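Local coordinates for protein CaaX farnesyltransferase beta subunit Ram1 (Aspergillus fumigatus, PDB 4L9P) that binds zinc and, with its alpha subunit, probably transfers a farnesyl group to the CaaX cysteine of target proteins, supplying the peptide-binding part, at residues G120-Q125 and I410-Q415. Residues are numbered along the deposited sequence; the frame is centred on the assembly and turned at random.
Sequences GIPALQ and ILSCCQ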
ATOM      1  N   GLY B 120      19.368 -16.566 -18.202  1.00 10.32           N
ATOM      2  CA  GLY B 120      19.844 -15.294 -18.717  1.00 10.64           C
ATOM      3  C   GLY B 120      19.800 -14.187 -17.671  1.00 10.57           C
ATOM      4  O   GLY B 120      19.906 -13.013 -18.047  1.00 12.70           O
ATOM      5  N   ILE B 121      19.686 -14.534 -16.393  1.00  8.88           N
ATOM      6  CA  ILE B 121      19.428 -13.521 -15.348  1.00  9.01           C
ATOM      7  C   ILE B 121      20.678 -13.347 -14.459  1.00  9.34           C
ATOM      8  O   ILE B 121      21.330 -14.351 -14.078  1.00  9.61           O
ATOM      9  CB  ILE B 121      18.297 -14.005 -14.472  1.00  8.70           C
ATOM     10  CG1 ILE B 121      17.037 -14.207 -15.330  1.00  9.27           C
ATOM     11  CG2 ILE B 121      18.023 -12.973 -13.315  1.00  9.10           C
ATOM     12  CD1 ILE B 121      15.858 -14.831 -14.576  1.00  9.12           C
ATOM     13  N   PRO B 122      21.108 -12.131 -14.192  1.00  8.91           N
ATOM     14  CA  PRO B 122      22.272 -11.932 -13.317  1.00  8.79           C
ATOM     15  C   PRO B 122      22.054 -12.414 -11.895  1.00  7.69           C
ATOM     16  O   PRO B 122      20.943 -12.419 -11.355  1.00  8.89           O
ATOM     17  CB  PRO B 122      22.526 -10.410 -13.376  1.00 11.04           C
ATOM     18  CG  PRO B 122      21.251  -9.830 -13.872  1.00 11.38           C
ATOM     19  CD  PRO B 122      20.488 -10.872 -14.630  1.00  9.69           C
ATOM     20  N   ALA B 123      23.132 -12.795 -11.249  1.00  7.17           N
ATOM     21  CA  ALA B 123      23.073 -13.133  -9.838  1.00  7.46           C
ATOM     22  C   ALA B 123      22.604 -11.969  -8.982  1.00  7.61           C
ATOM     23  O   ALA B 123      22.869 -10.787  -9.286  1.00  7.76           O
ATOM     24  CB  ALA B 123      24.521 -13.492  -9.362  1.00  9.31           C
ATOM     25  N   LEU B 124      22.023 -12.310  -7.862  1.00  7.31           N
ATOM     26  CA  LEU B 124      21.820 -11.325  -6.793  1.00  6.98           C
ATOM     27  C   LEU B 124      23.215 -10.920  -6.287  1.00  7.59           C
ATOM     28  O   LEU B 124      24.024 -11.785  -5.864  1.00  8.26           O
ATOM     29  CB  LEU B 124      20.981 -11.948  -5.685  1.00  7.31           C
ATOM     30  CG  LEU B 124      20.675 -10.993  -4.510  1.00  7.77           C
ATOM     31  CD1 LEU B 124      19.822  -9.778  -4.928  1.00  7.15           C
ATOM     32  CD2 LEU B 124      20.049 -11.732  -3.320  1.00  9.21           C
ATOM     33  N   GLN B 125      23.479  -9.624  -6.273  1.00  7.22           N
ATOM     34  CA  GLN B 125      24.810  -9.071  -5.910  1.00  8.15           C
ATOM     35  C   GLN B 125      24.894  -8.922  -4.384  1.00  7.90           C
ATOM     36  O   GLN B 125      24.846  -7.819  -3.834  1.00  9.24           O
ATOM     37  CB  GLN B 125      25.105  -7.761  -6.687  1.00  9.74           C
ATOM     38  CG  GLN B 125      25.133  -8.004  -8.226  1.00 12.61           C
ATOM     39  CD  GLN B 125      26.236  -8.959  -8.692  1.00 16.72           C
ATOM     40  OE1 GLN B 125      27.398  -8.882  -8.211  1.00 18.61           O
ATOM     41  NE2 GLN B 125      25.885  -9.880  -9.623  1.00 17.79           N
ATOM     42  N   ILE B 410      13.269  -7.959 -10.704  1.00  3.87           N
ATOM     43  CA  ILE B 410      14.132  -7.599  -9.575  1.00  5.61           C
ATOM     44  C   ILE B 410      15.607  -7.795  -9.896  1.00  6.26           C
ATOM     45  O   ILE B 410      16.415  -6.861  -9.711  1.00  5.98           O
ATOM     46  CB  ILE B 410      13.749  -8.474  -8.357  1.00  4.70           C
ATOM     47  CG1 ILE B 410      12.310  -8.131  -7.856  1.00  4.61           C
ATOM     48  CG2 ILE B 410      14.787  -8.288  -7.205  1.00  5.77           C
ATOM     49  CD1 ILE B 410      11.763  -9.152  -6.886  1.00  5.97           C
ATOM     50  N   LEU B 411      15.969  -8.975 -10.408  1.00  5.67           N
ATOM     51  CA  LEU B 411      17.406  -9.249 -10.591  1.00  5.83           C
ATOM     52  C   LEU B 411      17.986  -8.576 -11.823  1.00  5.73           C
ATOM     53  O   LEU B 411      19.178  -8.137 -11.772  1.00  7.35           O
ATOM     54  CB  LEU B 411      17.670 -10.765 -10.636  1.00  6.29           C
ATOM     55  CG  LEU B 411      17.390 -11.461  -9.311  1.00  7.95           C
ATOM     56  CD1 LEU B 411      17.607 -13.030  -9.472  1.00  8.12           C
ATOM     57  CD2 LEU B 411      18.289 -10.911  -8.175  1.00  8.34           C
ATOM     58  N   SER B 412      17.228  -8.522 -12.923  1.00  5.61           N
ATOM     59  CA  SER B 412      17.761  -7.914 -14.163  1.00  7.21           C
ATOM     60  C   SER B 412      17.644  -6.405 -14.159  1.00  6.50           C
ATOM     61  O   SER B 412      18.516  -5.716 -14.739  1.00  7.86           O
ATOM     62  CB  SER B 412      17.078  -8.450 -15.424  1.00  8.24           C
ATOM     63  OG  SER B 412      17.274  -9.860 -15.568  1.00  9.05           O
ATOM     64  N   CYS B 413      16.585  -5.843 -13.500  1.00  6.31           N
ATOM     65  CA  CYS B 413      16.285  -4.425 -13.675  1.00  6.88           C
ATOM     66  C   CYS B 413      16.450  -3.587 -12.429  1.00  6.80           C
ATOM     67  O   CYS B 413      16.615  -2.349 -12.547  1.00  7.12           O
ATOM     68  CB  CYS B 413      14.854  -4.202 -14.178  1.00  7.82           C
ATOM     69  SG  CYS B 413      14.555  -4.918 -15.809  1.00  8.97           S
ATOM     70  N   CYS B 414      16.389  -4.182 -11.227  1.00  6.13           N
ATOM     71  CA  CYS B 414      16.331  -3.338 -10.005  1.00  6.79           C
ATOM     72  C   CYS B 414      17.619  -3.352  -9.213  1.00  6.51           C
ATOM     73  O   CYS B 414      17.671  -2.742  -8.145  1.00  6.59           O
ATOM     74  CB  CYS B 414      15.192  -3.788  -9.089  1.00  6.44           C
ATOM     75  SG  CYS B 414      13.556  -3.455  -9.819  1.00  7.27           S
ATOM     76  N   GLN B 415      18.677  -4.014  -9.695  1.00  6.86           N
ATOM     77  CA  GLN B 415      19.936  -3.951  -8.966  1.00  7.35           C
ATOM     78  C   GLN B 415      20.837  -2.817  -9.432  1.00  8.13           C
ATOM     79  O   GLN B 415      21.090  -2.656 -10.633  1.00 10.21           O
ATOM     80  CB  GLN B 415      20.728  -5.258  -9.140  1.00  6.76           C
ATOM     81  CG  GLN B 415      19.938  -6.492  -8.656  1.00  6.88           C
ATOM     82  CD  GLN B 415      20.896  -7.685  -8.523  1.00  7.56           C
ATOM     83  OE1 GLN B 415      21.555  -7.813  -7.480  1.00  7.78           O
ATOM     84  NE2 GLN B 415      20.930  -8.516  -9.534  1.00  8.20           N
TER
HETATM   85  O   HOH W   1      19.036 -10.331 -17.661  1.00 10.08           O
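The amide of Gln415 lies against the backbone of Ala123 and Gln125 and uses both of its ends there, a worked example of one glutamine amide bridging a carbonyl and an N-H two residues apart in an irregular chain. Its NE2 donates to Ala123 O at 3.0 Å, nearly straight (172°) and in the plane of its own amide, though it meets that carbonyl from above the peptide plane. Gln125 NE2 reaches the same oxygen from the opposite face, in a more bent bond, and is also bonded to Gly114 O. The other proton of Gln415 NE2 goes to Leu411 O, 2.9 Å away and on a lone pair, one turn back at the end of helix 403-413. OE1, in turn, accepts Gln125 N at 2.9 Å, in the carbonyl plane, and is also bonded to His129. Because the Gln415 chain runs extended beyond CG (chi2 -166°), its amide can span from the helix end to the loop.

Beside this polar seam, Leu411 reaches between two loop residues, crossing each at about a right angle: its CB presses on Ile121 CG2 at a tight 3.5 Å, while CD2 meets Leu124 CD1 at 3.8 Å. The CG-CD edge of the Pro122 ring meets the last helical turn, CG 3.4 Å from Leu411 O. Farther along, a water joins Ser412 OG to Gly120 O. Leu438 and Leu441 of helix 431-444 extend the apolar side.

The contact thus joins the start of helix 126-135, through its N-cap residue Gln125 and His129, to the end of helix 403-413 within the toroid fold. With both amide protons and the carbonyl oxygen bonded, the Gln415 amide should be fixed in rotation, its polarity satisfied in a largely buried interface.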